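Long-range contacts in DNA mismatch repair protein MutS (Thermus aquaticus, PDB 1EWQ), which takes part in DNA mismatch repair, probably by recognising mismatched base pairs, and has a weak ATPase activity: residues E577-T582 with Y690-T695; S637-E642 with R666-L671; D672-A677 with Y697-A702. All blocks are in the same frame, centred on the assembly; numbering follows the deposited sequence.

Interaction 1. Residues E577-T582 with Y690-T695; sequences ELVLIT and YTLFAT
Leu580 reaches the ring of Phe693 obliquely, its CD2 lying 3.8 Å from Phe693 CD1 and equally close to CB, so the methyl rests against the junction of the ring and CB. The benzyl group leads away from strand 578-582 because its CG stands anti to the backbone N (chi1 -172°), and the next ring atom along, CE1, meets Leu700 of helix 698-701. The Tyr690 ring points away from strand 578-582 into a buried site, edge-to-face with Phe619 and near the His576 ring, and its OH is hydrogen-bonded to Asp549 O. On the sheet face that carries Val579 and Leu692, these two side chains run alongside each other, Val579 CG1 3.7 Å from Leu692 CD2, and Ile581 CD1 touches the same leucine methyl more loosely. Helix 589-603 covers this face through Phe592, Leu593 and Thr596.

The two strands are parallel neighbours in the core sheet of a P-loop NTPase domain, and strand 578-582 runs directly into the ATP-binding loop predicted to begin at Gly583. Their short segments run 21° apart. The alternating bonds of a parallel pair join them: Val579 N to Thr691 O (2.7 Å), Phe693 N to Val579 O (2.8 Å), Ile581 N to Phe693 O (2.9 Å) and Thr695 N to Ile581 O (3.1 Å). Ile581 O also accepts a hydrogen bond from Lys589 NZ, linking the end of the strand to the lysine of the predicted ATP site. Thr582 CA adds a straight C-H...O contact to Thr695 O (3.4 Å), while Thr582 OG1 accepts a hydrogen bond from Ala733 N.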
loop_
_atom_site.group_PDB
_atom_site.type_symbol
_atom_site.label_atom_id
_atom_site.label_comp_id
_atom_site.label_asym_id
_atom_site.label_seq_id
_atom_site.Cartn_x
_atom_site.Cartn_y
_atom_site.Cartn_z
ATOM N N GLU C 577 -20.798 -39.603 -7.741
ATOM C CA GLU C 577 -21.603 -39.687 -6.527
ATOM C C GLU C 577 -21.816 -38.351 -5.805
ATOM O O GLU C 577 -21.045 -37.405 -5.980
ATOM C CB GLU C 577 -20.948 -40.678 -5.554
ATOM C CG GLU C 577 -20.979 -42.127 -6.029
ATOM C CD GLU C 577 -20.055 -43.041 -5.233
ATOM O OE1 GLU C 577 -18.821 -42.850 -5.298
ATOM O OE2 GLU C 577 -20.570 -43.955 -4.548
ATOM N N LEU C 578 -22.881 -38.288 -5.009
ATOM C CA LEU C 578 -23.201 -37.115 -4.202
ATOM C C LEU C 578 -22.633 -37.482 -2.833
ATOM O O LEU C 578 -23.215 -38.293 -2.112
ATOM C CB LEU C 578 -24.713 -36.944 -4.092
ATOM C CG LEU C 578 -25.306 -35.661 -3.506
ATOM C CD1 LEU C 578 -26.514 -36.044 -2.681
ATOM C CD2 LEU C 578 -24.313 -34.913 -2.653
ATOM N N VAL C 579 -21.492 -36.899 -2.485
ATOM C CA VAL C 579 -20.832 -37.203 -1.219
ATOM C C VAL C 579 -21.074 -36.138 -0.163
ATOM O O VAL C 579 -20.549 -35.035 -0.257
ATOM C CB VAL C 579 -19.302 -37.350 -1.427
ATOM C CG1 VAL C 579 -18.610 -37.573 -0.101
ATOM C CG2 VAL C 579 -19.015 -38.499 -2.375
ATOM N N LEU C 580 -21.863 -36.468 0.847
ATOM C CA LEU C 580 -22.144 -35.512 1.908
ATOM C C LEU C 580 -21.134 -35.732 3.013
ATOM O O LEU C 580 -20.825 -36.880 3.356
ATOM C CB LEU C 580 -23.547 -35.722 2.468
ATOM C CG LEU C 580 -24.719 -35.545 1.505
ATOM C CD1 LEU C 580 -25.969 -36.078 2.170
ATOM C CD2 LEU C 580 -24.883 -34.067 1.134
ATOM N N ILE C 581 -20.617 -34.632 3.558
ATOM C CA ILE C 581 -19.645 -34.698 4.638
ATOM C C ILE C 581 -20.159 -33.902 5.827
ATOM O O ILE C 581 -20.119 -32.673 5.831
ATOM C CB ILE C 581 -18.281 -34.124 4.206
ATOM C CG1 ILE C 581 -17.783 -34.872 2.971
ATOM C CG2 ILE C 581 -17.287 -34.238 5.341
ATOM C CD1 ILE C 581 -16.491 -34.346 2.394
ATOM N N THR C 582 -20.651 -34.617 6.830
ATOM C CA THR C 582 -21.180 -33.993 8.033
ATOM C C THR C 582 -20.088 -33.890 9.097
ATOM O O THR C 582 -18.986 -34.392 8.915
ATOM C CB THR C 582 -22.393 -34.799 8.581
ATOM O OG1 THR C 582 -22.118 -36.204 8.492
ATOM C CG2 THR C 582 -23.642 -34.487 7.778
ATOM N N TYR C 690 -19.458 -35.288 -9.840
ATOM C CA TYR C 690 -18.800 -35.774 -8.636
ATOM C C TYR C 690 -18.931 -34.600 -7.671
ATOM O O TYR C 690 -18.246 -33.579 -7.817
ATOM C CB TYR C 690 -17.319 -36.072 -8.883
ATOM C CG TYR C 690 -17.020 -37.120 -9.936
ATOM C CD1 TYR C 690 -17.377 -36.924 -11.266
ATOM C CD2 TYR C 690 -16.312 -38.283 -9.605
ATOM C CE1 TYR C 690 -17.029 -37.858 -12.252
ATOM C CE2 TYR C 690 -15.961 -39.220 -10.574
ATOM C CZ TYR C 690 -16.318 -39.003 -11.895
ATOM O OH TYR C 690 -15.948 -39.916 -12.865
ATOM N N THR C 691 -19.808 -34.751 -6.689
ATOM C CA THR C 691 -20.060 -33.691 -5.741
ATOM C C THR C 691 -19.650 -33.982 -4.290
ATOM O O THR C 691 -19.996 -35.025 -3.730
ATOM C CB THR C 691 -21.572 -33.319 -5.753
ATOM O OG1 THR C 691 -21.983 -32.953 -7.078
ATOM C CG2 THR C 691 -21.841 -32.172 -4.821
ATOM N N LEU C 692 -18.892 -33.056 -3.704
ATOM C CA LEU C 692 -18.501 -33.149 -2.297
ATOM C C LEU C 692 -19.300 -32.007 -1.665
ATOM O O LEU C 692 -19.131 -30.840 -2.026
ATOM C CB LEU C 692 -17.002 -32.915 -2.093
ATOM C CG LEU C 692 -16.001 -33.988 -2.522
ATOM C CD1 LEU C 692 -14.587 -33.509 -2.206
ATOM C CD2 LEU C 692 -16.285 -35.296 -1.793
ATOM N N PHE C 693 -20.172 -32.348 -0.732
ATOM C CA PHE C 693 -21.028 -31.362 -0.096
ATOM C C PHE C 693 -20.859 -31.388 1.411
ATOM O O PHE C 693 -21.416 -32.261 2.077
ATOM C CB PHE C 693 -22.487 -31.664 -0.480
ATOM C CG PHE C 693 -23.485 -30.620 -0.044
ATOM C CD1 PHE C 693 -24.778 -30.630 -0.579
ATOM C CD2 PHE C 693 -23.156 -29.638 0.893
ATOM C CE1 PHE C 693 -25.722 -29.683 -0.194
ATOM C CE2 PHE C 693 -24.100 -28.680 1.290
ATOM C CZ PHE C 693 -25.383 -28.706 0.744
ATOM N N ALA C 694 -20.079 -30.439 1.932
ATOM C CA ALA C 694 -19.850 -30.311 3.368
ATOM C C ALA C 694 -21.059 -29.581 3.937
ATOM O O ALA C 694 -21.416 -28.495 3.460
ATOM C CB ALA C 694 -18.586 -29.502 3.634
ATOM N N THR C 695 -21.681 -30.156 4.959
ATOM C CA THR C 695 -22.869 -29.541 5.551
ATOM C C THR C 695 -23.073 -29.986 6.992
ATOM O O THR C 695 -22.408 -30.908 7.458
ATOM C CB THR C 695 -24.140 -29.915 4.734
ATOM O OG1 THR C 695 -25.296 -29.275 5.294
ATOM C CG2 THR C 695 -24.350 -31.419 4.745
#

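Interaction 2. Residues S637-E642 with R666-L671; sequences STFMVE and RGTSSL. With SO4 (sulfate ion), chain I.
Phe639 swings its ring toward Thr668 because its CG is anti to the backbone N (chi1 173°), whereas Arg666 starts with CG between its own N and carbonyl carbon (chi1 54°) and then bends at chi3 to carry its guanidinium group across to Glu642. The Thr668 CB sits over one face of the phenyl ring, 4.0 Å from the centroid and displaced toward the rim. At the edge, in the ring plane, CD1 of Phe639 points at Arg666 O, 2.9 Å away. Gly667 lies between these contacts, and a CB there would run into Phe639 CB.

Ser637 is the N-cap of helix 638-652, and a water held by its OG and by Phe639 N (2.8 Å from the water oxygen) donates to Gly667 O, joining the helix start to the loop. The pairing is consistent with the signature-motif helix and the D-loop of ABC-type ATPases, which in that family face the partner's nucleotide site; in keeping with this, Ser637 packs on Met586 of the second subunit. A sulfate, held weakly by Thr668 OG1, is also hydrogen-bonded to Tyr737 N and His696 ND1 of that subunit.

Arg666 NH1 donates to the syn lone pair of Glu642 OE2 (2.7 Å) in a bent bond (140° at the hydrogen), while NH2 forms a salt bridge with Glu663. Shared between two carboxylates, the guanidinium group is fixed in rotation, and its charge probably helps to keep the buried Glu642 ionised.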
loop_
_atom_site.group_PDB
_atom_site.type_symbol
_atom_site.label_atom_id
_atom_site.label_comp_id
_atom_site.label_asym_id
_atom_site.label_seq_id
_atom_site.Cartn_x
_atom_site.Cartn_y
_atom_site.Cartn_z
ATOM N N SER C 637 -27.761 -9.939 0.158
ATOM C CA SER C 637 -27.744 -10.893 1.264
ATOM C C SER C 637 -26.719 -12.016 1.082
ATOM O O SER C 637 -26.407 -12.417 -0.043
ATOM C CB SER C 637 -29.126 -11.510 1.429
ATOM O OG SER C 637 -29.104 -12.531 2.402
ATOM N N THR C 638 -26.204 -12.527 2.196
ATOM C CA THR C 638 -25.225 -13.609 2.159
ATOM C C THR C 638 -25.860 -14.843 1.541
ATOM O O THR C 638 -25.226 -15.557 0.761
ATOM C CB THR C 638 -24.708 -13.952 3.583
ATOM O OG1 THR C 638 -23.716 -12.993 3.970
ATOM C CG2 THR C 638 -24.102 -15.348 3.628
ATOM N N PHE C 639 -27.115 -15.080 1.899
ATOM C CA PHE C 639 -27.869 -16.215 1.385
ATOM C C PHE C 639 -28.091 -16.065 -0.109
ATOM O O PHE C 639 -27.920 -17.018 -0.861
ATOM C CB PHE C 639 -29.227 -16.312 2.085
ATOM C CG PHE C 639 -30.142 -17.348 1.492
ATOM C CD1 PHE C 639 -29.946 -18.701 1.747
ATOM C CD2 PHE C 639 -31.205 -16.970 0.678
ATOM C CE1 PHE C 639 -30.793 -19.661 1.205
ATOM C CE2 PHE C 639 -32.059 -17.926 0.129
ATOM C CZ PHE C 639 -31.852 -19.272 0.395
HETATM N N MSE C 640 -28.475 -14.867 -0.533
HETATM C CA MSE C 640 -28.732 -14.618 -1.946
HETATM C C MSE C 640 -27.486 -14.737 -2.817
HETATM O O MSE C 640 -27.553 -15.220 -3.944
HETATM C CB MSE C 640 -29.353 -13.235 -2.143
HETATM C CG MSE C 640 -29.652 -12.918 -3.607
HETATM SE SE MSE C 640 -30.591 -11.237 -3.876
HETATM C CE MSE C 640 -32.378 -11.936 -3.891
ATOM N N VAL C 641 -26.350 -14.288 -2.299
ATOM C CA VAL C 641 -25.115 -14.356 -3.056
ATOM C C VAL C 641 -24.713 -15.801 -3.292
ATOM O O VAL C 641 -24.304 -16.166 -4.392
ATOM C CB VAL C 641 -23.968 -13.627 -2.332
ATOM C CG1 VAL C 641 -22.664 -13.803 -3.101
ATOM C CG2 VAL C 641 -24.295 -12.157 -2.206
ATOM N N GLU C 642 -24.839 -16.626 -2.260
ATOM C CA GLU C 642 -24.479 -18.026 -2.393
ATOM C C GLU C 642 -25.458 -18.731 -3.334
ATOM O O GLU C 642 -25.068 -19.639 -4.071
ATOM C CB GLU C 642 -24.421 -18.690 -1.006
ATOM C CG GLU C 642 -23.589 -17.864 -0.012
ATOM C CD GLU C 642 -23.161 -18.615 1.244
ATOM O OE1 GLU C 642 -23.919 -19.475 1.730
ATOM O OE2 GLU C 642 -22.063 -18.321 1.764
ATOM N N ARG C 666 -27.341 -22.305 4.128
ATOM C CA ARG C 666 -27.194 -21.370 5.247
ATOM C C ARG C 666 -27.766 -20.006 4.842
ATOM O O ARG C 666 -27.947 -19.720 3.662
ATOM C CB ARG C 666 -25.706 -21.162 5.551
ATOM C CG ARG C 666 -24.980 -20.730 4.270
ATOM C CD ARG C 666 -23.678 -19.960 4.447
ATOM N NE ARG C 666 -22.606 -20.755 5.021
ATOM C CZ ARG C 666 -21.316 -20.566 4.753
ATOM N NH1 ARG C 666 -20.940 -19.616 3.908
ATOM N NH2 ARG C 666 -20.400 -21.309 5.354
ATOM N N GLY C 667 -28.031 -19.163 5.830
ATOM C CA GLY C 667 -28.521 -17.832 5.544
ATOM C C GLY C 667 -30.017 -17.596 5.523
ATOM O O GLY C 667 -30.439 -16.477 5.250
ATOM N N THR C 668 -30.819 -18.623 5.789
ATOM C CA THR C 668 -32.268 -18.448 5.795
ATOM C C THR C 668 -32.923 -19.176 6.971
ATOM O O THR C 668 -32.265 -19.483 7.965
ATOM C CB THR C 668 -32.890 -18.937 4.466
ATOM O OG1 THR C 668 -34.291 -18.617 4.440
ATOM C CG2 THR C 668 -32.695 -20.432 4.298
ATOM N N SER C 669 -34.223 -19.443 6.857
ATOM C CA SER C 669 -34.956 -20.131 7.917
ATOM C C SER C 669 -34.717 -21.651 7.910
ATOM O O SER C 669 -34.286 -22.226 6.902
ATOM C CB SER C 669 -36.453 -19.838 7.788
ATOM O OG SER C 669 -36.953 -20.317 6.556
ATOM N N SER C 670 -34.999 -22.285 9.046
ATOM C CA SER C 670 -34.815 -23.729 9.211
ATOM C C SER C 670 -35.292 -24.553 8.016
ATOM O O SER C 670 -34.496 -25.166 7.307
ATOM C CB SER C 670 -35.543 -24.222 10.473
ATOM O OG SER C 670 -34.946 -23.737 11.668
ATOM N N LEU C 671 -36.597 -24.558 7.794
ATOM C CA LEU C 671 -37.183 -25.336 6.712
ATOM C C LEU C 671 -36.722 -24.917 5.310
ATOM O O LEU C 671 -36.378 -25.764 4.485
ATOM C CB LEU C 671 -38.705 -25.274 6.841
ATOM C CG LEU C 671 -39.126 -25.504 8.307
ATOM C CD1 LEU C 671 -40.572 -25.090 8.512
ATOM C CD2 LEU C 671 -38.908 -26.965 8.698
HETATM S S SO4 I . -36.651 -16.039 5.520
HETATM O O1 SO4 I . -35.355 -15.619 4.948
HETATM O O2 SO4 I . -37.715 -15.166 4.998
HETATM O O3 SO4 I . -36.918 -17.442 5.132
HETATM O O4 SO4 I . -36.620 -15.941 6.993
HETATM O O HOH W 1 -28.204 -14.350 4.407
HETATM O O HOH W 2 -31.796 -14.373 3.102
HETATM O O HOH W 3 -26.651 -20.904 1.347
#

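Interaction 3. Residues D672-A677 with Y697-A702; sequences DGVAIA and YFELTA
Tyr697 lays its ring against the helix of 672-677, and here the packing is close. Val674 CG2 stands over the centre of one ring face, 3.9 Å from the centroid and nearly on its normal, a CH-pi contact. At the ring edge, near its plane, Ala677 CB lies 3.8 Å from Tyr697 CD1. The OH end reaches the helix backbone at Gly673, coming within 3.5 Å of Gly673 CA; a CB at this glycine would collide with that hydroxyl, so the bare backbone is what lets the phenol lie so near the helix. The hydroxyl itself makes a weak hydrogen bond to Gly665 O. Leu700 completes the buried side, its CD1 3.9 Å from Ala677 CB, and turns on to Leu580 in the neighbouring strand. A leucine in place of Tyr697 would probably leave Val674 CG2 without its aromatic face and open a gap beside Gly673 where the phenol end now fits.

The other margin is partly exposed: the aliphatic part of Glu699 still packs closely, but its carboxylate leads off to the second subunit. Glu699 crosses Val674 at about a right angle, with Glu699 CG 3.5 Å from Val674 CG1, and bends at chi2 (-80°) to lead its carboxylate past the valine. Its OE1 takes a hydrogen bond with Ser670 OG of the second subunit, which also packs on Tyr697, so this margin belongs to the dimer interface. Asp672, on the same helix, bonds to Val739 N of that subunit.

Helix 670-687 is the crossover of a beta-alpha-beta unit, leading from strand 657-662 to the adjacent parallel strand 690-694, and its start packs on Tyr697 and the short helix 698-701 that follow the second strand, a position consistent with the switch-histidine region of ABC-type ATPases.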
loop_
_atom_site.group_PDB
_atom_site.type_symbol
_atom_site.label_atom_id
_atom_site.label_comp_id
_atom_site.label_asym_id
_atom_site.label_seq_id
_atom_site.Cartn_x
_atom_site.Cartn_y
_atom_site.Cartn_z
ATOM N N ASP C 672 -36.712 -23.617 5.035
ATOM C CA ASP C 672 -36.271 -23.132 3.733
ATOM C C ASP C 672 -34.833 -23.573 3.463
ATOM O O ASP C 672 -34.483 -23.940 2.347
ATOM C CB ASP C 672 -36.361 -21.602 3.687
ATOM C CG ASP C 672 -37.785 -21.107 3.502
ATOM O OD1 ASP C 672 -38.159 -20.790 2.353
ATOM O OD2 ASP C 672 -38.535 -21.045 4.501
ATOM N N GLY C 673 -34.005 -23.539 4.499
ATOM C CA GLY C 673 -32.616 -23.931 4.345
ATOM C C GLY C 673 -32.464 -25.385 3.931
ATOM O O GLY C 673 -31.779 -25.689 2.957
ATOM N N VAL C 674 -33.110 -26.280 4.672
ATOM C CA VAL C 674 -33.040 -27.708 4.379
ATOM C C VAL C 674 -33.662 -28.044 3.023
ATOM O O VAL C 674 -33.134 -28.873 2.281
ATOM C CB VAL C 674 -33.725 -28.521 5.511
ATOM C CG1 VAL C 674 -33.845 -29.986 5.126
ATOM C CG2 VAL C 674 -32.919 -28.377 6.793
ATOM N N ALA C 675 -34.776 -27.390 2.704
ATOM C CA ALA C 675 -35.472 -27.608 1.439
ATOM C C ALA C 675 -34.589 -27.242 0.254
ATOM O O ALA C 675 -34.490 -28.000 -0.700
ATOM C CB ALA C 675 -36.747 -26.785 1.390
ATOM N N ILE C 676 -33.959 -26.070 0.322
ATOM C CA ILE C 676 -33.092 -25.611 -0.759
ATOM C C ILE C 676 -31.877 -26.523 -0.868
ATOM O O ILE C 676 -31.486 -26.927 -1.964
ATOM C CB ILE C 676 -32.575 -24.169 -0.520
ATOM C CG1 ILE C 676 -33.746 -23.216 -0.271
ATOM C CG2 ILE C 676 -31.775 -23.699 -1.734
ATOM C CD1 ILE C 676 -34.725 -23.108 -1.435
ATOM N N ALA C 677 -31.274 -26.839 0.273
ATOM C CA ALA C 677 -30.100 -27.702 0.263
ATOM C C ALA C 677 -30.436 -29.051 -0.376
ATOM O O ALA C 677 -29.620 -29.611 -1.104
ATOM C CB ALA C 677 -29.580 -27.900 1.682
ATOM N N TYR C 697 -26.397 -30.241 7.983
ATOM C CA TYR C 697 -27.731 -30.829 7.900
ATOM C C TYR C 697 -27.737 -32.351 7.971
ATOM O O TYR C 697 -27.397 -33.031 6.996
ATOM C CB TYR C 697 -28.412 -30.381 6.608
ATOM C CG TYR C 697 -28.751 -28.904 6.568
ATOM C CD1 TYR C 697 -28.816 -28.225 5.357
ATOM C CD2 TYR C 697 -29.072 -28.206 7.737
ATOM C CE1 TYR C 697 -29.198 -26.898 5.302
ATOM C CE2 TYR C 697 -29.460 -26.870 7.694
ATOM C CZ TYR C 697 -29.523 -26.223 6.472
ATOM O OH TYR C 697 -29.918 -24.906 6.397
ATOM N N PHE C 698 -28.105 -32.890 9.128
ATOM C CA PHE C 698 -28.183 -34.341 9.265
ATOM C C PHE C 698 -29.324 -34.790 8.356
ATOM O O PHE C 698 -29.331 -35.905 7.848
ATOM C CB PHE C 698 -28.505 -34.761 10.706
ATOM C CG PHE C 698 -27.340 -34.676 11.653
ATOM C CD1 PHE C 698 -27.003 -33.467 12.263
ATOM C CD2 PHE C 698 -26.588 -35.813 11.951
ATOM C CE1 PHE C 698 -25.940 -33.387 13.162
ATOM C CE2 PHE C 698 -25.518 -35.744 12.851
ATOM C CZ PHE C 698 -25.195 -34.525 13.458
ATOM N N GLU C 699 -30.289 -33.898 8.160
ATOM C CA GLU C 699 -31.430 -34.211 7.324
ATOM C C GLU C 699 -31.004 -34.651 5.916
ATOM O O GLU C 699 -31.627 -35.531 5.332
ATOM C CB GLU C 699 -32.410 -33.020 7.269
ATOM C CG GLU C 699 -31.778 -31.654 7.448
ATOM C CD GLU C 699 -31.491 -31.312 8.907
ATOM O OE1 GLU C 699 -32.399 -30.801 9.613
ATOM O OE2 GLU C 699 -30.353 -31.569 9.342
ATOM N N LEU C 700 -29.932 -34.068 5.385
ATOM C CA LEU C 700 -29.457 -34.437 4.047
ATOM C C LEU C 700 -28.840 -35.836 4.006
ATOM O O LEU C 700 -28.839 -36.486 2.962
ATOM C CB LEU C 700 -28.426 -33.425 3.537
ATOM C CG LEU C 700 -28.915 -31.998 3.259
ATOM C CD1 LEU C 700 -27.768 -31.157 2.676
ATOM C CD2 LEU C 700 -30.062 -32.042 2.282
ATOM N N THR C 701 -28.327 -36.302 5.142
ATOM C CA THR C 701 -27.692 -37.623 5.202
ATOM C C THR C 701 -28.620 -38.814 4.952
ATOM O O THR C 701 -28.155 -39.910 4.637
ATOM C CB THR C 701 -27.011 -37.862 6.561
ATOM O OG1 THR C 701 -28.008 -38.055 7.569
ATOM C CG2 THR C 701 -26.135 -36.668 6.938
ATOM N N ALA C 702 -29.926 -38.613 5.074
ATOM C CA ALA C 702 -30.858 -39.719 4.879
ATOM C C ALA C 702 -31.740 -39.677 3.629
ATOM O O ALA C 702 -32.752 -40.363 3.572
ATOM C CB ALA C 702 -31.736 -39.860 6.116
#

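From the N terminus, strand 578-582 opens the path that interaction 1 closes at 690-695, after 107 intervening residues that include the P-loop helix. Interaction 2 falls wholly within that path: 637-642 and 666-671 close a shorter loop holding helix 638-652 and strand 657-662. Interaction 3 follows it in series, since helix 670-687 begins in one and carries on into the other, and Thr668 touches Gly673 where they meet. Its second segment lies beyond strand 690-694, so interactions 1 and 3 cross, and Leu700 packs on both Leu580 and Phe693. Together they tie the core sheet, helix 638-652 and helix 670-687 together beside the second subunit.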